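Local coordinates for protein 2-hydroxyisobutyryl-CoA synthetase (Aquincola tertiaricarbonis, PDB 6HDY) that is a CoA synthetase of the ANL superfamily of AMP-binding enzymes and assembles as two subunits, at residues R435-A438 with S439-V442; V116-S119 with E120-H123; T40-A43 with A44-D47. All coordinates share one frame; numbering follows the deposited sequence.

Contact 1 (R435-A438 with S439-V442); sequences RTEA and SHRV
V442 against A438 on one flank of helix 428-446, and R441 against E437 on another, divide these two turns of helix into a close-packed side and a looser one. On the packed side, CG2 of V442 lies 3.3 Å from the carbonyl O of A438, one turn back. With CG1 anti to the backbone N (chi1 172°), the second methyl is folded back beside that N, just where the V442 N to A438 O bond (3.1 Å) is made. S439 is equally tight: its CB rests 3.4 Å from T436 O, and its N donates to R435 O. The hydroxyl of S439 turns out of the helix to A450 O, while V442 also reaches L413 and L415. Strands 450-454 and 413-419, to which these partners belong, form part of the mixed sheet of the C-terminal domain of AMP-binding enzymes, and the helix packs against both strands through S439 and V442. The R435 guanidinium bonds to V452 O and forms a salt bridge with E432.

The other side is held by charge rather than by close packing. E437 and R441, four residues apart, form an i to i+4 salt bridge in which OE2 of E437 meets NH1 of R441 at 2.8 Å. The oxygen comes in at the guanidinium edge, near its plane, but the N-H points poorly at it (121°), so as a hydrogen bond it is weak; the carboxylate and guanidinium planes are turned 52° apart. NH2 of R441 has its own acceptor in Q392 O. The exposed H440 ring swings past E437 with CD2 4.0 Å from OE1, a glancing approach in which the ring is neither face-on nor edge-on to the carboxylate oxygen.

Contact 2 (V116-S119 with E120-H123); sequences VPNS and EIFH
V116 and E120 meet through aliphatic carbon: CB of V116 lies 3.6 Å from CG of E120, and both valine methyls close on the same methylene. The glutamate chain departs anti to its own N (chi1 161°), which lays CG against the valine before the bend at chi2 carries the carboxylate off to a weak bond with A142 N. I121 adds a more distant apolar touch to V116, and its CD1 sits 3.6 Å from OD1 of N118.

The backbone bonds are both of the i to i+3 kind. E120 N donates to P117 O at 2.9 Å and I121 N to N118 O at 3.2 Å, each N-H standing well above its carbonyl plane.

Water forms a third class. One molecule donates to N118 O and, at 2.8 Å, to I121 O, tying the turn to the start of the strand; N118 O also accepts from K191 of the second subunit.

This is a short 3-10 turn leading into strand 121-126 of a two-stranded antiparallel sheet, where F122 and H123 both face I139 in a classic beta bulge at the interface with the second subunit, H123 bonding to E186 of that subunit.

Contact 3 (T40-A43 with A44-D47); sequences TMPA and AERD
M41 and R46 lie across one another where the chain leaves helix 36-40 and enters helix 43-64, and the arginine can be traced atom by atom. Its CB lies 3.8 Å from SD of M41 and 3.7 Å from the carbonyl O of A43. CG follows, still beside the sulfur. The first torsions run extended (chi1 -164°, chi2 -163°), carrying the chain back over the preceding loop, and a bend at chi3 (-75°) then turns the guanidinium so that one face receives CG of M41, 3.8 Å above the plane and offset toward the rim. NE, CZ and NH2 all lie near this methylene. NE finds its acceptor in R38 O, and NH2 bonds to OG1 of T358, the same hydroxyl that bonds to M41 O. NH1 passes within 3.9 Å of CA of A43. Polar partners around the head group and apolar packing over one face are likely to fix its rotation.

The M41 and E45 side chains cross at about a right angle, with CE of the methionine against E45 CB and R46 N.

Beneath these side chains the first turn of helix is pinned by backbone. P42 O accepts two donors: R46 N, lying in the carbonyl plane, and E45 N at 2.9 Å, which stands well above that plane. The next carbonyl, A43 O, takes D47 N. P42 is the N-cap residue, and its ring brings CB to 4.1 Å from CG of E45. Together these features make a short loop between two helices, with a proline at the N-cap and the arginine of the first turn folded back over the loop to tie both helices to the segment around T358.

All three contacts are local, yet their settings differ. Contacts 1 and 3 are partly buried and belong wholly or partly to long helices; contact 2 is a surface contact, and it alone of the three reaches the second subunit. Chemistry follows place: a regular helix in contact 1 permits a salt bridge one turn apart, the helix start in contact 3 relies on a doubly used carbonyl and a methionine-arginine overlap, and the 3-10 turn of contact 2 combines aliphatic packing with water. Contacts 1 and 2 lie in different parts of the enzyme, contact 1 in the C-terminal domain, with centres about 55 Å apart across the middle of the chain; contacts 2 and 3 are nearer, about 34 Å between centres.

Contact 1 (R435-A438 with S439-V442)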
loop_
_atom_site.group_PDB
_atom_site.type_symbol
_atom_site.label_atom_id
_atom_site.label_comp_id
_atom_site.label_asym_id
_atom_site.label_seq_id
_atom_site.Cartn_x
_atom_site.Cartn_y
_atom_site.Cartn_z
ATOM N N ARG A 435 -30.692 7.350 -25.978
ATOM C CA ARG A 435 -31.353 7.950 -24.807
ATOM C C ARG A 435 -32.757 7.348 -24.570
ATOM O O ARG A 435 -33.060 6.954 -23.445
ATOM C CB ARG A 435 -31.446 9.483 -24.951
ATOM C CG ARG A 435 -31.635 10.223 -23.622
ATOM C CD ARG A 435 -31.837 11.721 -23.794
ATOM N NE ARG A 435 -33.065 12.014 -24.542
ATOM C CZ ARG A 435 -34.273 12.120 -23.998
ATOM N NH1 ARG A 435 -34.433 11.986 -22.686
ATOM N NH2 ARG A 435 -35.331 12.374 -24.761
ATOM N N THR A 436 -33.569 7.223 -25.640
ATOM C CA THR A 436 -34.914 6.637 -25.598
ATOM C C THR A 436 -34.863 5.118 -25.331
ATOM O O THR A 436 -35.657 4.614 -24.532
ATOM C CB THR A 436 -35.736 7.009 -26.852
ATOM O OG1 THR A 436 -35.138 6.447 -28.028
ATOM C CG2 THR A 436 -35.899 8.503 -27.016
ATOM N N GLU A 437 -33.932 4.401 -25.981
ATOM C CA GLU A 437 -33.779 2.951 -25.786
ATOM C C GLU A 437 -33.296 2.572 -24.367
ATOM O O GLU A 437 -33.736 1.547 -23.834
ATOM C CB GLU A 437 -32.887 2.332 -26.867
ATOM C CG GLU A 437 -33.635 1.351 -27.754
ATOM C CD GLU A 437 -33.793 -0.040 -27.168
ATOM O OE1 GLU A 437 -34.735 -0.247 -26.369
ATOM O OE2 GLU A 437 -32.975 -0.925 -27.509
ATOM N N ALA A 438 -32.403 3.399 -23.767
ATOM C CA ALA A 438 -31.904 3.224 -22.392
ATOM C C ALA A 438 -33.102 3.369 -21.436
ATOM O O ALA A 438 -33.331 2.478 -20.624
ATOM C CB ALA A 438 -30.842 4.272 -22.070
ATOM N N SER A 439 -33.907 4.445 -21.607
ATOM C CA SER A 439 -35.145 4.730 -20.857
ATOM C C SER A 439 -36.106 3.524 -20.881
ATOM O O SER A 439 -36.469 3.035 -19.816
ATOM C CB SER A 439 -35.831 5.980 -21.411
ATOM O OG SER A 439 -37.090 6.208 -20.805
ATOM N N HIS A 440 -36.432 3.007 -22.077
ATOM C CA HIS A 440 -37.310 1.851 -22.271
ATOM C C HIS A 440 -36.788 0.605 -21.577
ATOM O O HIS A 440 -37.538 0.000 -20.819
ATOM C CB HIS A 440 -37.537 1.578 -23.771
ATOM C CG HIS A 440 -38.403 0.383 -24.067
ATOM N ND1 HIS A 440 -39.784 0.499 -24.181
ATOM C CD2 HIS A 440 -38.051 -0.906 -24.306
ATOM C CE1 HIS A 440 -40.224 -0.720 -24.473
ATOM N NE2 HIS A 440 -39.219 -1.599 -24.557
ATOM N N ARG A 441 -35.522 0.212 -21.843
ATOM C CA ARG A 441 -34.900 -0.991 -21.275
ATOM C C ARG A 441 -35.050 -1.012 -19.744
ATOM O O ARG A 441 -35.591 -1.973 -19.188
ATOM C CB ARG A 441 -33.415 -1.108 -21.703
ATOM C CG ARG A 441 -32.977 -2.519 -22.120
ATOM C CD ARG A 441 -32.666 -2.610 -23.614
ATOM N NE ARG A 441 -31.387 -3.277 -23.895
ATOM C CZ ARG A 441 -30.833 -3.377 -25.103
ATOM N NH1 ARG A 441 -31.437 -2.861 -26.167
ATOM N NH2 ARG A 441 -29.668 -3.998 -25.256
ATOM N N VAL A 442 -34.639 0.088 -19.091
ATOM C CA VAL A 442 -34.698 0.311 -17.642
ATOM C C VAL A 442 -36.144 0.207 -17.135
ATOM O O VAL A 442 -36.376 -0.442 -16.113
ATOM C CB VAL A 442 -33.992 1.647 -17.275
ATOM C CG1 VAL A 442 -34.199 2.026 -15.813
ATOM C CG2 VAL A 442 -32.498 1.565 -17.591
#

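Contact 2 (V116-S119 with E120-H123)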
loop_
_atom_site.group_PDB
_atom_site.type_symbol
_atom_site.label_atom_id
_atom_site.label_comp_id
_atom_site.label_asym_id
_atom_site.label_seq_id
_atom_site.Cartn_x
_atom_site.Cartn_y
_atom_site.Cartn_z
ATOM N N VAL A 116 -7.407 -10.218 22.543
ATOM C CA VAL A 116 -5.977 -10.466 22.689
ATOM C C VAL A 116 -5.333 -9.343 23.495
ATOM O O VAL A 116 -5.860 -8.222 23.482
ATOM C CB VAL A 116 -5.275 -10.658 21.306
ATOM C CG1 VAL A 116 -5.759 -11.916 20.594
ATOM C CG2 VAL A 116 -5.377 -9.423 20.418
ATOM N N PRO A 117 -4.176 -9.580 24.166
ATOM C CA PRO A 117 -3.503 -8.459 24.829
ATOM C C PRO A 117 -2.961 -7.506 23.773
ATOM O O PRO A 117 -2.740 -7.908 22.630
ATOM C CB PRO A 117 -2.348 -9.120 25.598
ATOM C CG PRO A 117 -2.611 -10.599 25.542
ATOM C CD PRO A 117 -3.385 -10.825 24.286
ATOM N N ASN A 118 -2.734 -6.250 24.166
ATOM C CA ASN A 118 -2.169 -5.188 23.333
ATOM C C ASN A 118 -0.890 -5.635 22.614
ATOM O O ASN A 118 -0.718 -5.343 21.440
ATOM C CB ASN A 118 -1.875 -3.960 24.195
ATOM C CG ASN A 118 -2.290 -2.661 23.555
ATOM O OD1 ASN A 118 -3.339 -2.566 22.889
ATOM N ND2 ASN A 118 -1.477 -1.625 23.763
ATOM N N SER A 119 -0.027 -6.373 23.317
ATOM C CA SER A 119 1.241 -6.916 22.840
ATOM C C SER A 119 1.096 -7.915 21.694
ATOM O O SER A 119 2.083 -8.223 21.032
ATOM C CB SER A 119 2.013 -7.543 24.003
ATOM O OG SER A 119 1.388 -8.724 24.479
ATOM N N GLU A 120 -0.108 -8.438 21.463
ATOM C CA GLU A 120 -0.325 -9.404 20.394
ATOM C C GLU A 120 -0.643 -8.701 19.041
ATOM O O GLU A 120 -0.439 -9.318 17.983
ATOM C CB GLU A 120 -1.387 -10.443 20.834
ATOM C CG GLU A 120 -2.086 -11.267 19.751
ATOM C CD GLU A 120 -1.381 -12.444 19.095
ATOM O OE1 GLU A 120 -0.230 -12.762 19.477
ATOM O OE2 GLU A 120 -2.006 -13.064 18.204
ATOM N N ILE A 121 -1.115 -7.424 19.074
ATOM C CA ILE A 121 -1.517 -6.686 17.856
ATOM C C ILE A 121 -0.337 -6.520 16.888
ATOM O O ILE A 121 0.748 -6.037 17.260
ATOM C CB ILE A 121 -2.259 -5.355 18.153
ATOM C CG1 ILE A 121 -3.573 -5.646 18.917
ATOM C CG2 ILE A 121 -2.569 -4.572 16.850
ATOM C CD1 ILE A 121 -3.814 -4.690 20.006
ATOM N N PHE A 122 -0.563 -7.015 15.676
ATOM C CA PHE A 122 0.381 -7.066 14.571
ATOM C C PHE A 122 0.177 -5.943 13.549
ATOM O O PHE A 122 1.148 -5.337 13.119
ATOM C CB PHE A 122 0.258 -8.442 13.879
ATOM C CG PHE A 122 1.164 -8.729 12.705
ATOM C CD1 PHE A 122 2.540 -8.862 12.879
ATOM C CD2 PHE A 122 0.645 -8.878 11.431
ATOM C CE1 PHE A 122 3.376 -9.152 11.796
ATOM C CE2 PHE A 122 1.483 -9.165 10.343
ATOM C CZ PHE A 122 2.838 -9.347 10.546
ATOM N N HIS A 123 -1.070 -5.721 13.119
ATOM C CA HIS A 123 -1.416 -4.723 12.109
ATOM C C HIS A 123 -2.589 -3.889 12.541
ATOM O O HIS A 123 -3.504 -4.398 13.196
ATOM C CB HIS A 123 -1.787 -5.415 10.815
ATOM C CG HIS A 123 -0.715 -5.467 9.780
ATOM N ND1 HIS A 123 -0.994 -5.212 8.463
ATOM C CD2 HIS A 123 0.581 -5.823 9.888
ATOM C CE1 HIS A 123 0.121 -5.454 7.804
ATOM N NE2 HIS A 123 1.099 -5.804 8.626
HETATM O O HOH W 1 1.927 -5.389 19.694
#

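Contact 3 (T40-A43 with A44-D47)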
loop_
_atom_site.group_PDB
_atom_site.type_symbol
_atom_site.label_atom_id
_atom_site.label_comp_id
_atom_site.label_asym_id
_atom_site.label_seq_id
_atom_site.Cartn_x
_atom_site.Cartn_y
_atom_site.Cartn_z
ATOM N N THR A 40 -14.933 -30.744 0.793
ATOM C CA THR A 40 -15.824 -31.682 0.135
ATOM C C THR A 40 -16.533 -32.671 1.082
ATOM O O THR A 40 -17.277 -33.487 0.574
ATOM C CB THR A 40 -15.105 -32.450 -1.015
ATOM O OG1 THR A 40 -14.228 -33.440 -0.481
ATOM C CG2 THR A 40 -14.354 -31.542 -1.969
ATOM N N MET A 41 -16.340 -32.596 2.425
ATOM C CA MET A 41 -17.010 -33.494 3.394
ATOM C C MET A 41 -18.545 -33.364 3.396
ATOM O O MET A 41 -19.032 -32.291 3.044
ATOM C CB MET A 41 -16.488 -33.245 4.816
ATOM C CG MET A 41 -16.919 -31.913 5.431
ATOM S SD MET A 41 -15.880 -31.490 6.845
ATOM C CE MET A 41 -16.377 -32.756 8.017
ATOM N N PRO A 42 -19.341 -34.384 3.850
ATOM C CA PRO A 42 -20.805 -34.188 3.911
ATOM C C PRO A 42 -21.143 -32.973 4.791
ATOM O O PRO A 42 -20.578 -32.842 5.870
ATOM C CB PRO A 42 -21.323 -35.520 4.486
ATOM C CG PRO A 42 -20.255 -36.501 4.195
ATOM C CD PRO A 42 -18.968 -35.733 4.323
ATOM N N ALA A 43 -21.995 -32.049 4.283
ATOM C CA ALA A 43 -22.381 -30.775 4.924
ATOM C C ALA A 43 -22.881 -30.915 6.361
ATOM O O ALA A 43 -22.599 -30.046 7.183
ATOM C CB ALA A 43 -23.405 -30.036 4.070
ATOM N N ALA A 44 -23.578 -32.024 6.663
ATOM C CA ALA A 44 -24.110 -32.364 7.987
ATOM C C ALA A 44 -22.988 -32.702 8.968
ATOM O O ALA A 44 -23.131 -32.447 10.164
ATOM C CB ALA A 44 -25.080 -33.540 7.873
ATOM N N GLU A 45 -21.880 -33.283 8.453
ATOM C CA GLU A 45 -20.672 -33.638 9.209
ATOM C C GLU A 45 -19.909 -32.353 9.578
ATOM O O GLU A 45 -19.384 -32.246 10.693
ATOM C CB GLU A 45 -19.759 -34.546 8.362
ATOM C CG GLU A 45 -20.119 -36.024 8.375
ATOM C CD GLU A 45 -19.522 -36.819 9.522
ATOM O OE1 GLU A 45 -20.229 -37.716 10.036
ATOM O OE2 GLU A 45 -18.359 -36.551 9.911
ATOM N N ARG A 46 -19.853 -31.389 8.632
ATOM C CA ARG A 46 -19.174 -30.106 8.818
ATOM C C ARG A 46 -19.951 -29.234 9.795
ATOM O O ARG A 46 -19.336 -28.616 10.662
ATOM C CB ARG A 46 -18.987 -29.367 7.486
ATOM C CG ARG A 46 -17.952 -28.243 7.583
ATOM C CD ARG A 46 -18.046 -27.275 6.435
ATOM N NE ARG A 46 -17.494 -27.836 5.202
ATOM C CZ ARG A 46 -18.226 -28.275 4.185
ATOM N NH1 ARG A 46 -19.549 -28.218 4.239
ATOM N NH2 ARG A 46 -17.641 -28.747 3.095
ATOM N N ASP A 47 -21.302 -29.214 9.671
ATOM C CA ASP A 47 -22.200 -28.462 10.553
ATOM C C ASP A 47 -22.097 -28.916 12.009
ATOM O O ASP A 47 -22.320 -28.102 12.912
ATOM C CB ASP A 47 -23.647 -28.527 10.058
ATOM C CG ASP A 47 -24.007 -27.568 8.936
ATOM O OD1 ASP A 47 -23.106 -26.831 8.462
ATOM O OD2 ASP A 47 -25.196 -27.557 8.524
#